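Local coordinates for periplasmic binding protein (Xylanimonas cellulosilytica, PDB 4MX8) that probably binds a solute such as a ferric siderophore or vitamin B12-like compound outside the cell membrane and hands it to an ABC importer, at residues Glu241-Trp246 with Asn274-Ala279; Ser235-Leu240 with Asn270-Arg275; Phe94-Ile99 with Ala120-Ile125; Val50-Ala55 with Phe88-Leu93. One frame throughout, in Å; residues are numbered along the deposited sequence.

Contact 1: residues Glu241-Trp246 with Asn274-Ala279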
loop_
_atom_site.group_PDB
_atom_site.type_symbol
_atom_site.label_atom_id
_atom_site.label_comp_id
_atom_site.label_asym_id
_atom_site.label_seq_id
_atom_site.Cartn_x
_atom_site.Cartn_y
_atom_site.Cartn_z
ATOM N N GLU A 241 -8.100 26.967 -8.632
ATOM C CA GLU A 241 -7.116 27.604 -9.505
ATOM C C GLU A 241 -6.703 26.717 -10.667
ATOM O O GLU A 241 -6.893 27.087 -11.827
ATOM C CB GLU A 241 -5.875 28.021 -8.710
ATOM C CG GLU A 241 -4.643 28.301 -9.562
ATOM C CD GLU A 241 -3.594 29.118 -8.830
ATOM O OE1 GLU A 241 -3.567 29.079 -7.578
ATOM O OE2 GLU A 241 -2.800 29.810 -9.508
ATOM N N HIS A 242 -6.152 25.551 -10.336
ATOM C CA HIS A 242 -5.605 24.612 -11.310
ATOM C C HIS A 242 -6.674 23.712 -11.907
ATOM O O HIS A 242 -6.462 23.097 -12.960
ATOM C CB HIS A 242 -4.507 23.774 -10.660
ATOM C CG HIS A 242 -3.391 24.598 -10.112
ATOM N ND1 HIS A 242 -2.600 25.396 -10.908
ATOM C CD2 HIS A 242 -2.955 24.781 -8.844
ATOM C CE1 HIS A 242 -1.714 26.026 -10.158
ATOM N NE2 HIS A 242 -1.909 25.672 -8.900
ATOM N N ASP A 243 -7.810 23.651 -11.214
ATOM C CA ASP A 243 -9.027 22.986 -11.687
ATOM C C ASP A 243 -8.810 21.723 -12.520
ATOM O O ASP A 243 -8.924 21.751 -13.744
ATOM C CB ASP A 243 -9.915 23.981 -12.435
ATOM C CG ASP A 243 -11.278 23.408 -12.761
ATOM O OD1 ASP A 243 -11.786 23.709 -13.862
ATOM O OD2 ASP A 243 -11.830 22.649 -11.921
ATOM N N PRO A 244 -8.488 20.613 -11.849
ATOM C CA PRO A 244 -8.297 19.335 -12.527
ATOM C C PRO A 244 -9.635 18.788 -12.991
ATOM O O PRO A 244 -10.650 19.038 -12.328
ATOM C CB PRO A 244 -7.711 18.439 -11.432
ATOM C CG PRO A 244 -8.177 19.031 -10.161
ATOM C CD PRO A 244 -8.321 20.508 -10.391
ATOM N N GLN A 245 -9.624 18.075 -14.116
ATOM C CA GLN A 245 -10.822 17.459 -14.659
ATOM C C GLN A 245 -11.347 16.341 -13.759
ATOM O O GLN A 245 -12.552 16.184 -13.592
ATOM C CB GLN A 245 -10.540 16.916 -16.058
ATOM C CG GLN A 245 -11.777 16.382 -16.751
ATOM C CD GLN A 245 -12.690 17.497 -17.196
ATOM O OE1 GLN A 245 -12.223 18.591 -17.499
ATOM N NE2 GLN A 245 -13.998 17.237 -17.229
ATOM N N TRP A 246 -10.435 15.558 -13.191
ATOM C CA TRP A 246 -10.803 14.482 -12.291
ATOM C C TRP A 246 -10.073 14.691 -10.977
ATOM O O TRP A 246 -8.875 15.026 -10.975
ATOM C CB TRP A 246 -10.370 13.157 -12.887
ATOM C CG TRP A 246 -10.987 12.859 -14.180
ATOM C CD1 TRP A 246 -10.461 13.099 -15.412
ATOM C CD2 TRP A 246 -12.262 12.260 -14.391
ATOM N NE1 TRP A 246 -11.337 12.682 -16.385
ATOM C CE2 TRP A 246 -12.454 12.164 -15.778
ATOM C CE3 TRP A 246 -13.263 11.795 -13.539
ATOM C CZ2 TRP A 246 -13.611 11.617 -16.337
ATOM C CZ3 TRP A 246 -14.413 11.258 -14.093
ATOM C CH2 TRP A 246 -14.577 11.174 -15.480
ATOM N N ASN A 274 -17.197 23.265 -4.724
ATOM C CA ASN A 274 -18.376 23.011 -5.559
ATOM C C ASN A 274 -18.399 23.780 -6.878
ATOM O O ASN A 274 -19.251 23.518 -7.723
ATOM C CB ASN A 274 -19.675 23.265 -4.800
ATOM C CG ASN A 274 -19.857 22.329 -3.637
ATOM O OD1 ASN A 274 -20.138 22.766 -2.527
ATOM N ND2 ASN A 274 -19.703 21.033 -3.878
ATOM N N ARG A 275 -17.474 24.730 -7.040
ATOM C CA ARG A 275 -17.361 25.545 -8.254
ATOM C C ARG A 275 -16.358 24.910 -9.205
ATOM O O ARG A 275 -16.309 25.209 -10.395
ATOM C CB ARG A 275 -16.906 26.956 -7.905
ATOM C CG ARG A 275 -18.024 27.886 -7.504
ATOM C CD ARG A 275 -17.514 29.293 -7.280
ATOM N NE ARG A 275 -16.908 29.485 -5.964
ATOM C CZ ARG A 275 -15.768 30.136 -5.761
ATOM N NH1 ARG A 275 -15.110 30.641 -6.788
ATOM N NH2 ARG A 275 -15.281 30.282 -4.537
ATOM N N THR A 276 -15.555 24.027 -8.634
ATOM C CA THR A 276 -14.552 23.237 -9.328
ATOM C C THR A 276 -15.167 22.412 -10.467
ATOM O O THR A 276 -16.303 21.949 -10.358
ATOM C CB THR A 276 -13.875 22.351 -8.269
ATOM O OG1 THR A 276 -12.693 23.007 -7.795
ATOM C CG2 THR A 276 -13.564 20.963 -8.764
ATOM N N THR A 277 -14.435 22.249 -11.571
ATOM C CA THR A 277 -14.945 21.447 -12.686
ATOM C C THR A 277 -15.214 20.018 -12.243
ATOM O O THR A 277 -16.290 19.470 -12.514
ATOM C CB THR A 277 -13.987 21.415 -13.895
ATOM O OG1 THR A 277 -13.955 22.702 -14.520
ATOM C CG2 THR A 277 -14.449 20.392 -14.918
ATOM N N ALA A 278 -14.226 19.427 -11.565
ATOM C CA ALA A 278 -14.354 18.069 -11.056
ATOM C C ALA A 278 -15.670 17.864 -10.294
ATOM O O ALA A 278 -16.381 16.893 -10.518
ATOM C CB ALA A 278 -13.165 17.722 -10.184
ATOM N N ALA A 279 -16.006 18.791 -9.407
ATOM C CA ALA A 279 -17.230 18.660 -8.636
ATOM C C ALA A 279 -18.485 18.824 -9.499
ATOM O O ALA A 279 -19.411 18.025 -9.400
ATOM C CB ALA A 279 -17.236 19.634 -7.479
#
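Asp243 and Thr277 meet through two torsions that turn their polar ends together. The carboxylate of Asp243 extends trans to its own backbone N (chi1 -171°), while chi1 of Thr277 (-70°) keeps OG1 close to the N-H of the same residue. The two side chains cross at roughly a right angle, and one carboxylate thereby faces both donors of Thr277. The sounder bond runs from Thr277 N to Asp243 OD2, at 2.7 Å and 153° at the hydrogen. It reaches the syn side of that oxygen and is tilted modestly from the carboxylate plane. The hydroxyl Thr277 OG1 points at Asp243 OD1, but the modelled 2.5 Å is very short for 2.91 Å data, and its exact length is doubtful. Because Thr277 N belongs to the first turn of helix 277-280, the acid binds an amide at the helix N-terminus and lies where the helix dipole would probably favour its negative charge. Thr276, the N-cap residue, gives no side-chain capping bond of its own.

Beyond these two bonds the contact is van der Waals packing of carbons against amide and carbonyl oxygens. Thr277 CG2 lies 3.9 Å from Gln245 OE1, where the bent glutamine chain brings back its amide. Ala278 CB sits 3.6 Å from Pro244 O, and Ala278 CA lies equally near Gln245 O.

Asp243 leaves helix 236-242 with positive phi, starting the turn into strand 246-251. The next strand of the sheet, 284-287, follows helix 277-280, and its approach is tied in by His283, which hydrogen-bonds Gln245 O and stacks on Trp246.

Contact 2: residues Ser235-Leu240 with Asn270-Arg275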
loop_
_atom_site.group_PDB
_atom_site.type_symbol
_atom_site.label_atom_id
_atom_site.label_comp_id
_atom_site.label_asym_id
_atom_site.label_seq_id
_atom_site.Cartn_x
_atom_site.Cartn_y
_atom_site.Cartn_z
ATOM N N SER A 235 -4.781 24.665 -0.303
ATOM C CA SER A 235 -6.074 25.230 0.063
ATOM C C SER A 235 -7.147 24.726 -0.890
ATOM O O SER A 235 -6.829 24.136 -1.913
ATOM C CB SER A 235 -6.002 26.749 -0.005
ATOM O OG SER A 235 -5.571 27.168 -1.289
ATOM N N PHE A 236 -8.416 24.955 -0.564
ATOM C CA PHE A 236 -9.476 24.652 -1.520
ATOM C C PHE A 236 -9.292 25.499 -2.771
ATOM O O PHE A 236 -9.570 25.054 -3.877
ATOM C CB PHE A 236 -10.856 24.900 -0.921
ATOM C CG PHE A 236 -11.163 24.034 0.255
ATOM C CD1 PHE A 236 -11.192 22.657 0.128
ATOM C CD2 PHE A 236 -11.435 24.593 1.489
ATOM C CE1 PHE A 236 -11.482 21.852 1.223
ATOM C CE2 PHE A 236 -11.723 23.796 2.573
ATOM C CZ PHE A 236 -11.748 22.427 2.444
ATOM N N GLU A 237 -8.802 26.720 -2.589
ATOM C CA GLU A 237 -8.542 27.616 -3.710
ATOM C C GLU A 237 -7.526 27.047 -4.719
ATOM O O GLU A 237 -7.576 27.372 -5.905
ATOM C CB GLU A 237 -8.090 28.984 -3.202
ATOM C CG GLU A 237 -9.170 29.766 -2.473
ATOM C CD GLU A 237 -9.175 29.506 -0.979
ATOM O OE1 GLU A 237 -9.770 30.316 -0.228
ATOM O OE2 GLU A 237 -8.580 28.493 -0.553
ATOM N N PHE A 238 -6.617 26.202 -4.242
ATOM C CA PHE A 238 -5.670 25.505 -5.108
ATOM C C PHE A 238 -6.425 24.648 -6.115
ATOM O O PHE A 238 -6.085 24.629 -7.298
ATOM C CB PHE A 238 -4.726 24.633 -4.260
ATOM C CG PHE A 238 -3.645 23.924 -5.047
ATOM C CD1 PHE A 238 -3.900 22.708 -5.683
ATOM C CD2 PHE A 238 -2.361 24.455 -5.122
ATOM C CE1 PHE A 238 -2.907 22.045 -6.403
ATOM C CE2 PHE A 238 -1.360 23.793 -5.832
ATOM C CZ PHE A 238 -1.640 22.586 -6.473
ATOM N N LEU A 239 -7.444 23.932 -5.643
ATOM C CA LEU A 239 -8.224 23.066 -6.524
ATOM C C LEU A 239 -8.857 23.912 -7.603
ATOM O O LEU A 239 -8.757 23.596 -8.783
ATOM C CB LEU A 239 -9.306 22.320 -5.759
ATOM C CG LEU A 239 -8.780 21.332 -4.735
ATOM C CD1 LEU A 239 -9.931 20.647 -4.039
ATOM C CD2 LEU A 239 -7.898 20.331 -5.424
ATOM N N LEU A 240 -9.483 25.005 -7.176
ATOM C CA LEU A 240 -10.204 25.895 -8.073
ATOM C C LEU A 240 -9.287 26.571 -9.081
ATOM O O LEU A 240 -9.651 26.733 -10.240
ATOM C CB LEU A 240 -10.934 26.958 -7.272
ATOM C CG LEU A 240 -11.943 27.702 -8.119
ATOM C CD1 LEU A 240 -12.936 26.717 -8.693
ATOM C CD2 LEU A 240 -12.632 28.702 -7.266
ATOM N N ASN A 270 -17.835 22.356 0.083
ATOM C CA ASN A 270 -17.742 23.777 0.398
ATOM C C ASN A 270 -17.880 24.667 -0.843
ATOM O O ASN A 270 -17.490 24.268 -1.934
ATOM C CB ASN A 270 -16.442 24.076 1.138
ATOM C CG ASN A 270 -15.228 23.860 0.286
ATOM O OD1 ASN A 270 -14.871 24.709 -0.522
ATOM N ND2 ASN A 270 -14.572 22.726 0.468
ATOM N N GLU A 271 -18.448 25.860 -0.670
ATOM C CA GLU A 271 -18.687 26.791 -1.787
ATOM C C GLU A 271 -17.579 26.863 -2.858
ATOM O O GLU A 271 -17.877 27.051 -4.033
ATOM C CB GLU A 271 -18.978 28.196 -1.254
ATOM C CG GLU A 271 -18.303 29.304 -2.042
ATOM C CD GLU A 271 -17.208 30.014 -1.268
ATOM O OE1 GLU A 271 -17.281 30.042 -0.019
ATOM O OE2 GLU A 271 -16.281 30.556 -1.913
ATOM N N ILE A 272 -16.320 26.710 -2.446
ATOM C CA ILE A 272 -15.179 26.790 -3.353
ATOM C C ILE A 272 -15.036 25.530 -4.209
ATOM O O ILE A 272 -15.049 25.597 -5.434
ATOM C CB ILE A 272 -13.864 26.980 -2.578
ATOM C CG1 ILE A 272 -13.942 28.199 -1.659
ATOM C CG2 ILE A 272 -12.683 27.084 -3.526
ATOM C CD1 ILE A 272 -12.648 28.493 -0.943
ATOM N N VAL A 273 -14.883 24.383 -3.558
ATOM C CA VAL A 273 -14.787 23.116 -4.264
ATOM C C VAL A 273 -16.009 22.849 -5.143
ATOM O O VAL A 273 -15.878 22.286 -6.214
ATOM C CB VAL A 273 -14.511 21.922 -3.301
ATOM C CG1 VAL A 273 -14.721 20.589 -4.001
ATOM C CG2 VAL A 273 -13.094 21.992 -2.744
ATOM N N ASN A 274 -17.197 23.265 -4.724
ATOM C CA ASN A 274 -18.376 23.011 -5.559
ATOM C C ASN A 274 -18.399 23.780 -6.878
ATOM O O ASN A 274 -19.251 23.518 -7.723
ATOM C CB ASN A 274 -19.675 23.265 -4.800
ATOM C CG ASN A 274 -19.857 22.329 -3.637
ATOM O OD1 ASN A 274 -20.138 22.766 -2.527
ATOM N ND2 ASN A 274 -19.703 21.033 -3.878
ATOM N N ARG A 275 -17.474 24.730 -7.040
ATOM C CA ARG A 275 -17.361 25.545 -8.254
ATOM C C ARG A 275 -16.358 24.910 -9.205
ATOM O O ARG A 275 -16.309 25.209 -10.395
ATOM C CB ARG A 275 -16.906 26.956 -7.905
ATOM C CG ARG A 275 -18.024 27.886 -7.504
ATOM C CD ARG A 275 -17.514 29.293 -7.280
ATOM N NE ARG A 275 -16.908 29.485 -5.964
ATOM C CZ ARG A 275 -15.768 30.136 -5.761
ATOM N NH1 ARG A 275 -15.110 30.641 -6.788
ATOM N NH2 ARG A 275 -15.281 30.282 -4.537
#
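Ile272, Leu240 and Phe236 lose the most surface here, and Ile272 lies in the middle. Ile272 CG2 packs against the helix backbone and the root of Phe236, 3.7 Å from Phe236 O and 3.9 Å from Phe236 CB. The other branch of Ile272 brings CD1 against the carboxylate of Glu237, 3.5 Å from Glu237 OE1. Phe236 turns its ring toward the 270-275 loop, where Asn270 ND2 stands 3.2 Å above the plane, over its centre, the amide tilted 46° from the ring. Further along the helix, Leu240 sends CD2 toward Ile272 CG2 and obliquely against Arg275 NH1, while Val273 CG2 touches both Phe236 CD1 (3.5 Å) and Leu239 CD1 (3.7 Å).

The loop is stiffened from within. Asn270 chi1 (66°) sets CG between backbone N and carbonyl carbon, turning OD1 back to accept from Val273 N, 3.1 Å away, in an Asx motif. Arg275 grips Glu271 side-on, NE to the backbone O and NH2 to OE2.

No hydrogen bond crosses between the segments. Asn270 and Arg275 bond to neighbours along their own stretch of chain, Asn270 ND2 to Val267 O, so the union with helix 236-242 rests on apolar side chains and an amide nitrogen over an aromatic face.

Contact 3: residues Phe94-Ile99 with Ala120-Ile125; sequences FEADLI and ADLNEI
Leu98 divides its two methyls between Asp121 on one branch and Leu122 with Ile125 on the other. With CG beside its backbone N (chi1 -62°) and the chain extended beyond, the leucine reaches across to the 120-125 segment. Leu98 CD1 lies 3.7 Å from Asp121 CB, the two side chains crossing at nearly a right angle, so that the aspartate contributes its methylene as well as one carboxylate oxygen nearby. Leu98 CD2 turns the other way, into an apolar pair: it stands 3.7 Å from Leu122 CD2 and 3.6 Å from Ile125 CD1, both of these side chains approaching obliquely.

The elements joined flank a parallel sheet. Helix 98-104 precedes strand 108-111, and helix 119-123 forms the connection of a beta-alpha-beta unit leading from that strand to its parallel neighbour 128-130. Leu122 thus has a second role, for its side chain also touches Ile109 and Val111 of the strand as well as Ile101 of the other helix.

Ala96 adds a smaller touch just ahead of the helix, its CB 4.1 Å from Leu122 CD2. Asp97 then caps helix 98-104 by accepting from Ala100 N through OD1, which fixes the first turn from which Leu98 projects.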
loop_
_atom_site.group_PDB
_atom_site.type_symbol
_atom_site.label_atom_id
_atom_site.label_comp_id
_atom_site.label_asym_id
_atom_site.label_seq_id
_atom_site.Cartn_x
_atom_site.Cartn_y
_atom_site.Cartn_z
ATOM N N PHE A 94 3.546 -1.382 14.082
ATOM C CA PHE A 94 4.781 -0.669 14.375
ATOM C C PHE A 94 5.653 -1.375 15.405
ATOM O O PHE A 94 6.831 -1.031 15.573
ATOM C CB PHE A 94 4.462 0.691 14.976
ATOM C CG PHE A 94 3.804 1.645 14.044
ATOM C CD1 PHE A 94 4.519 2.274 13.049
ATOM C CD2 PHE A 94 2.477 1.966 14.203
ATOM C CE1 PHE A 94 3.900 3.190 12.205
ATOM C CE2 PHE A 94 1.859 2.886 13.366
ATOM C CZ PHE A 94 2.567 3.498 12.369
ATOM N N GLU A 95 5.070 -2.324 16.126
ATOM C CA GLU A 95 5.702 -2.823 17.333
ATOM C C GLU A 95 5.422 -4.298 17.539
ATOM O O GLU A 95 4.307 -4.770 17.304
ATOM C CB GLU A 95 5.183 -2.023 18.526
ATOM C CG GLU A 95 6.056 -2.107 19.757
ATOM C CD GLU A 95 5.623 -1.147 20.849
ATOM O OE1 GLU A 95 4.533 -0.541 20.711
ATOM O OE2 GLU A 95 6.379 -1.003 21.843
ATOM N N ALA A 96 6.429 -5.035 17.993
ATOM C CA ALA A 96 6.283 -6.475 18.184
ATOM C C ALA A 96 6.243 -6.889 19.657
ATOM O O ALA A 96 7.011 -6.381 20.472
ATOM C CB ALA A 96 7.412 -7.201 17.464
ATOM N N ASP A 97 5.343 -7.814 19.983
ATOM C CA ASP A 97 5.332 -8.495 21.277
ATOM C C ASP A 97 6.347 -9.652 21.219
ATOM O O ASP A 97 5.977 -10.810 21.016
ATOM C CB ASP A 97 3.914 -9.012 21.585
ATOM C CG ASP A 97 3.781 -9.598 22.993
ATOM O OD1 ASP A 97 4.811 -9.947 23.615
ATOM O OD2 ASP A 97 2.629 -9.739 23.473
ATOM N N LEU A 98 7.625 -9.332 21.394
ATOM C CA LEU A 98 8.693 -10.316 21.240
ATOM C C LEU A 98 8.616 -11.496 22.216
ATOM O O LEU A 98 9.120 -12.575 21.906
ATOM C CB LEU A 98 10.073 -9.652 21.316
ATOM C CG LEU A 98 10.357 -8.628 20.221
ATOM C CD1 LEU A 98 11.672 -7.963 20.472
ATOM C CD2 LEU A 98 10.364 -9.251 18.827
ATOM N N ILE A 99 8.006 -11.310 23.387
ATOM C CA ILE A 99 7.888 -12.448 24.310
ATOM C C ILE A 99 6.798 -13.407 23.828
ATOM O O ILE A 99 6.963 -14.628 23.874
ATOM C CB ILE A 99 7.709 -12.067 25.828
ATOM C CG1 ILE A 99 6.531 -11.125 26.045
ATOM C CG2 ILE A 99 8.950 -11.421 26.379
ATOM C CD1 ILE A 99 6.419 -10.633 27.477
ATOM N N ALA A 120 15.550 -6.642 12.852
ATOM C CA ALA A 120 16.637 -7.268 13.608
ATOM C C ALA A 120 16.168 -8.026 14.876
ATOM O O ALA A 120 16.657 -9.119 15.166
ATOM C CB ALA A 120 17.703 -6.256 13.920
ATOM N N ASP A 121 15.216 -7.455 15.612
ATOM C CA ASP A 121 14.692 -8.095 16.812
ATOM C C ASP A 121 13.960 -9.382 16.465
ATOM O O ASP A 121 14.129 -10.405 17.132
ATOM C CB ASP A 121 13.726 -7.167 17.549
ATOM C CG ASP A 121 14.434 -6.084 18.338
ATOM O OD1 ASP A 121 15.686 -6.127 18.391
ATOM O OD2 ASP A 121 13.727 -5.205 18.911
ATOM N N LEU A 122 13.132 -9.317 15.425
ATOM C CA LEU A 122 12.367 -10.477 14.996
ATOM C C LEU A 122 13.279 -11.590 14.490
ATOM O O LEU A 122 13.111 -12.754 14.860
ATOM C CB LEU A 122 11.332 -10.082 13.960
ATOM C CG LEU A 122 10.208 -9.288 14.630
ATOM C CD1 LEU A 122 9.372 -8.520 13.614
ATOM C CD2 LEU A 122 9.328 -10.227 15.420
ATOM N N ASN A 123 14.267 -11.229 13.683
ATOM C CA ASN A 123 15.201 -12.211 13.130
ATOM C C ASN A 123 15.980 -13.028 14.193
ATOM O O ASN A 123 16.480 -14.114 13.902
ATOM C CB ASN A 123 16.148 -11.515 12.147
ATOM C CG ASN A 123 16.910 -12.488 11.251
ATOM O OD1 ASN A 123 16.335 -13.430 10.694
ATOM N ND2 ASN A 123 18.219 -12.251 11.104
ATOM N N GLU A 124 16.061 -12.518 15.424
ATOM C CA GLU A 124 16.662 -13.275 16.537
ATOM C C GLU A 124 15.779 -14.432 16.997
ATOM O O GLU A 124 16.259 -15.337 17.686
ATOM C CB GLU A 124 16.962 -12.372 17.745
ATOM C CG GLU A 124 18.256 -11.570 17.650
ATOM C CD GLU A 124 19.503 -12.448 17.695
ATOM O OE1 GLU A 124 19.725 -13.126 18.729
ATOM O OE2 GLU A 124 20.258 -12.459 16.692
ATOM N N ILE A 125 14.498 -14.388 16.615
ATOM C CA ILE A 125 13.493 -15.370 17.029
ATOM C C ILE A 125 13.262 -16.440 15.958
ATOM O O ILE A 125 13.177 -17.637 16.263
ATOM C CB ILE A 125 12.162 -14.686 17.295
ATOM C CG1 ILE A 125 12.316 -13.641 18.378
ATOM C CG2 ILE A 125 11.105 -15.677 17.711
ATOM C CD1 ILE A 125 11.055 -12.803 18.538
#

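Contact 4: residues Val50-Ala55 with Phe88-Leu93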
loop_
_atom_site.group_PDB
_atom_site.type_symbol
_atom_site.label_atom_id
_atom_site.label_comp_id
_atom_site.label_asym_id
_atom_site.label_seq_id
_atom_site.Cartn_x
_atom_site.Cartn_y
_atom_site.Cartn_z
ATOM N N VAL A 50 4.331 -15.548 10.811
ATOM C CA VAL A 50 3.874 -14.343 11.495
ATOM C C VAL A 50 4.127 -13.159 10.570
ATOM O O VAL A 50 5.240 -12.984 10.082
ATOM C CB VAL A 50 4.603 -14.155 12.824
ATOM C CG1 VAL A 50 4.183 -12.871 13.476
ATOM C CG2 VAL A 50 4.289 -15.316 13.733
ATOM N N VAL A 51 3.094 -12.361 10.310
ATOM C CA VAL A 51 3.197 -11.274 9.337
ATOM C C VAL A 51 2.783 -9.928 9.947
ATOM O O VAL A 51 1.685 -9.811 10.490
ATOM C CB VAL A 51 2.302 -11.562 8.108
ATOM C CG1 VAL A 51 2.264 -10.365 7.161
ATOM C CG2 VAL A 51 2.777 -12.795 7.383
ATOM N N PHE A 52 3.650 -8.923 9.848
ATOM C CA PHE A 52 3.316 -7.575 10.312
ATOM C C PHE A 52 2.895 -6.610 9.193
ATOM O O PHE A 52 2.272 -5.586 9.459
ATOM C CB PHE A 52 4.495 -6.946 11.070
ATOM C CG PHE A 52 4.733 -7.526 12.442
ATOM C CD1 PHE A 52 4.184 -6.939 13.566
ATOM C CD2 PHE A 52 5.532 -8.651 12.609
ATOM C CE1 PHE A 52 4.423 -7.474 14.841
ATOM C CE2 PHE A 52 5.775 -9.186 13.880
ATOM C CZ PHE A 52 5.219 -8.598 14.993
ATOM N N ASP A 53 3.272 -6.916 7.954
ATOM C CA ASP A 53 2.996 -6.056 6.790
ATOM C C ASP A 53 1.746 -6.577 6.069
ATOM O O ASP A 53 1.757 -7.676 5.504
ATOM C CB ASP A 53 4.218 -6.035 5.852
ATOM C CG ASP A 53 3.968 -5.272 4.543
ATOM O OD1 ASP A 53 3.467 -4.122 4.592
ATOM O OD2 ASP A 53 4.299 -5.822 3.455
HETATM N N MSE A 54 0.664 -5.801 6.112
HETATM C CA MSE A 54 -0.621 -6.257 5.573
HETATM C C MSE A 54 -0.541 -6.664 4.098
HETATM O O MSE A 54 -1.317 -7.496 3.626
HETATM C CB MSE A 54 -1.722 -5.207 5.803
HETATM C CG MSE A 54 -2.054 -4.901 7.274
HETATM SE SE MSE A 54 -2.414 -6.469 8.371
HETATM C CE MSE A 54 -0.624 -6.994 8.880
ATOM N N ALA A 55 0.412 -6.091 3.372
ATOM C CA ALA A 55 0.499 -6.407 1.966
ATOM C C ALA A 55 1.090 -7.797 1.790
ATOM O O ALA A 55 0.689 -8.542 0.891
ATOM C CB ALA A 55 1.299 -5.380 1.250
ATOM N N PHE A 88 -2.671 -15.666 16.700
ATOM C CA PHE A 88 -2.332 -14.963 17.923
ATOM C C PHE A 88 -1.924 -13.529 17.590
ATOM O O PHE A 88 -1.477 -13.248 16.468
ATOM C CB PHE A 88 -1.223 -15.704 18.686
ATOM C CG PHE A 88 0.139 -15.604 18.048
ATOM C CD1 PHE A 88 1.023 -14.592 18.416
ATOM C CD2 PHE A 88 0.539 -16.514 17.078
ATOM C CE1 PHE A 88 2.272 -14.488 17.829
ATOM C CE2 PHE A 88 1.784 -16.412 16.482
ATOM C CZ PHE A 88 2.655 -15.405 16.868
ATOM N N ASN A 89 -2.082 -12.626 18.559
ATOM C CA ASN A 89 -1.748 -11.221 18.327
ATOM C C ASN A 89 -0.241 -10.961 18.503
ATOM O O ASN A 89 0.305 -11.146 19.590
ATOM C CB ASN A 89 -2.611 -10.309 19.213
ATOM C CG ASN A 89 -2.344 -8.840 18.974
ATOM O OD1 ASN A 89 -3.080 -8.162 18.239
ATOM N ND2 ASN A 89 -1.288 -8.324 19.613
ATOM N N ALA A 90 0.418 -10.528 17.432
ATOM C CA ALA A 90 1.880 -10.387 17.425
ATOM C C ALA A 90 2.364 -9.013 17.840
ATOM O O ALA A 90 3.564 -8.810 18.021
ATOM C CB ALA A 90 2.437 -10.716 16.053
ATOM N N GLY A 91 1.442 -8.064 17.960
ATOM C CA GLY A 91 1.824 -6.688 18.234
ATOM C C GLY A 91 0.911 -5.687 17.555
ATOM O O GLY A 91 -0.310 -5.835 17.604
ATOM N N THR A 92 1.506 -4.663 16.943
ATOM C CA THR A 92 0.776 -3.711 16.100
ATOM C C THR A 92 1.576 -3.520 14.817
ATOM O O THR A 92 2.585 -4.188 14.620
ATOM C CB THR A 92 0.648 -2.353 16.755
ATOM O OG1 THR A 92 1.951 -1.768 16.818
ATOM C CG2 THR A 92 0.049 -2.474 18.154
ATOM N N LEU A 93 1.147 -2.596 13.960
ATOM C CA LEU A 93 1.827 -2.381 12.680
ATOM C C LEU A 93 3.245 -1.846 12.869
ATOM O O LEU A 93 4.036 -1.859 11.936
ATOM C CB LEU A 93 1.046 -1.393 11.819
ATOM C CG LEU A 93 -0.346 -1.838 11.370
ATOM C CD1 LEU A 93 -1.049 -0.731 10.603
ATOM C CD2 LEU A 93 -0.224 -3.098 10.536
HETATM O O HOH W 1 3.780 -3.191 9.429
#
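Phe52 O and Leu93 O both approach one water, at 2.8 Å and 2.9 Å from its oxygen, and this bridge spans the segments where no direct hydrogen bond does. The water lies within bonding distance of both carbonyls, though at this resolution its placement deserves caution. The same Phe52 O is covered by Leu93 CD2, 3.7 Å away, and that methyl also reaches Met54 CG, modelled as selenomethionine.

The ring of Phe52 makes the broadest contact. Phe52 CG lies beside the backbone N (chi1 -73°), which swings the ring edge toward the carbonyls of Ala90 and Thr92. Thr92 O lies in the ring plane 3.4 Å from Phe52 CD1, and Ala90 O lies near that plane, 3.5 Å from Phe52 CZ. The carbonyls therefore meet the polarised C-H rim, while Ala90 CB touches CZ. Gly91, between them, adopts phi 145° and psi -135°, a conformation that suits glycine, and its CA passes along the same edge. Val50 completes the patch: CG1 packs on Ala90 CB at 3.8 Å, and CG2 meets Phe88 CZ at 3.5 Å, the side chains crossing at about a right angle.

Val50 belongs to strand 49-51, paired in parallel with strand 108-111, whereas Phe88 is in strand 87-89, paired with strand 67-70. Ile101 of helix 98-104 packs on Phe52, Phe88 and Ala90, and helix 289-295 reaches Met54 through Val295.

How the contacts relate
The four contacts fall into two pairs on opposite sides of the chain's centre. Contacts 1 and 2 share Asn274 and Arg275 and both use helix 236-242; their centres are 8 Å apart, and Pro244 CD packs 3.5 Å from Leu239 O. Contacts 3 and 4 lie 11 Å apart between centres and are joined by a probable hydrogen bond from Asp97 N to Ala90 O (2.8 Å) and by Ala96 CB against Phe52 CZ (3.6 Å). Between the pairs, centres stand 40 to 47 Å apart and nearest atoms about 26 to 28 Å, consistent with the two-lobed architecture of solute-binding proteins; no bound solute is modelled near these contacts, so none can be placed against a binding site.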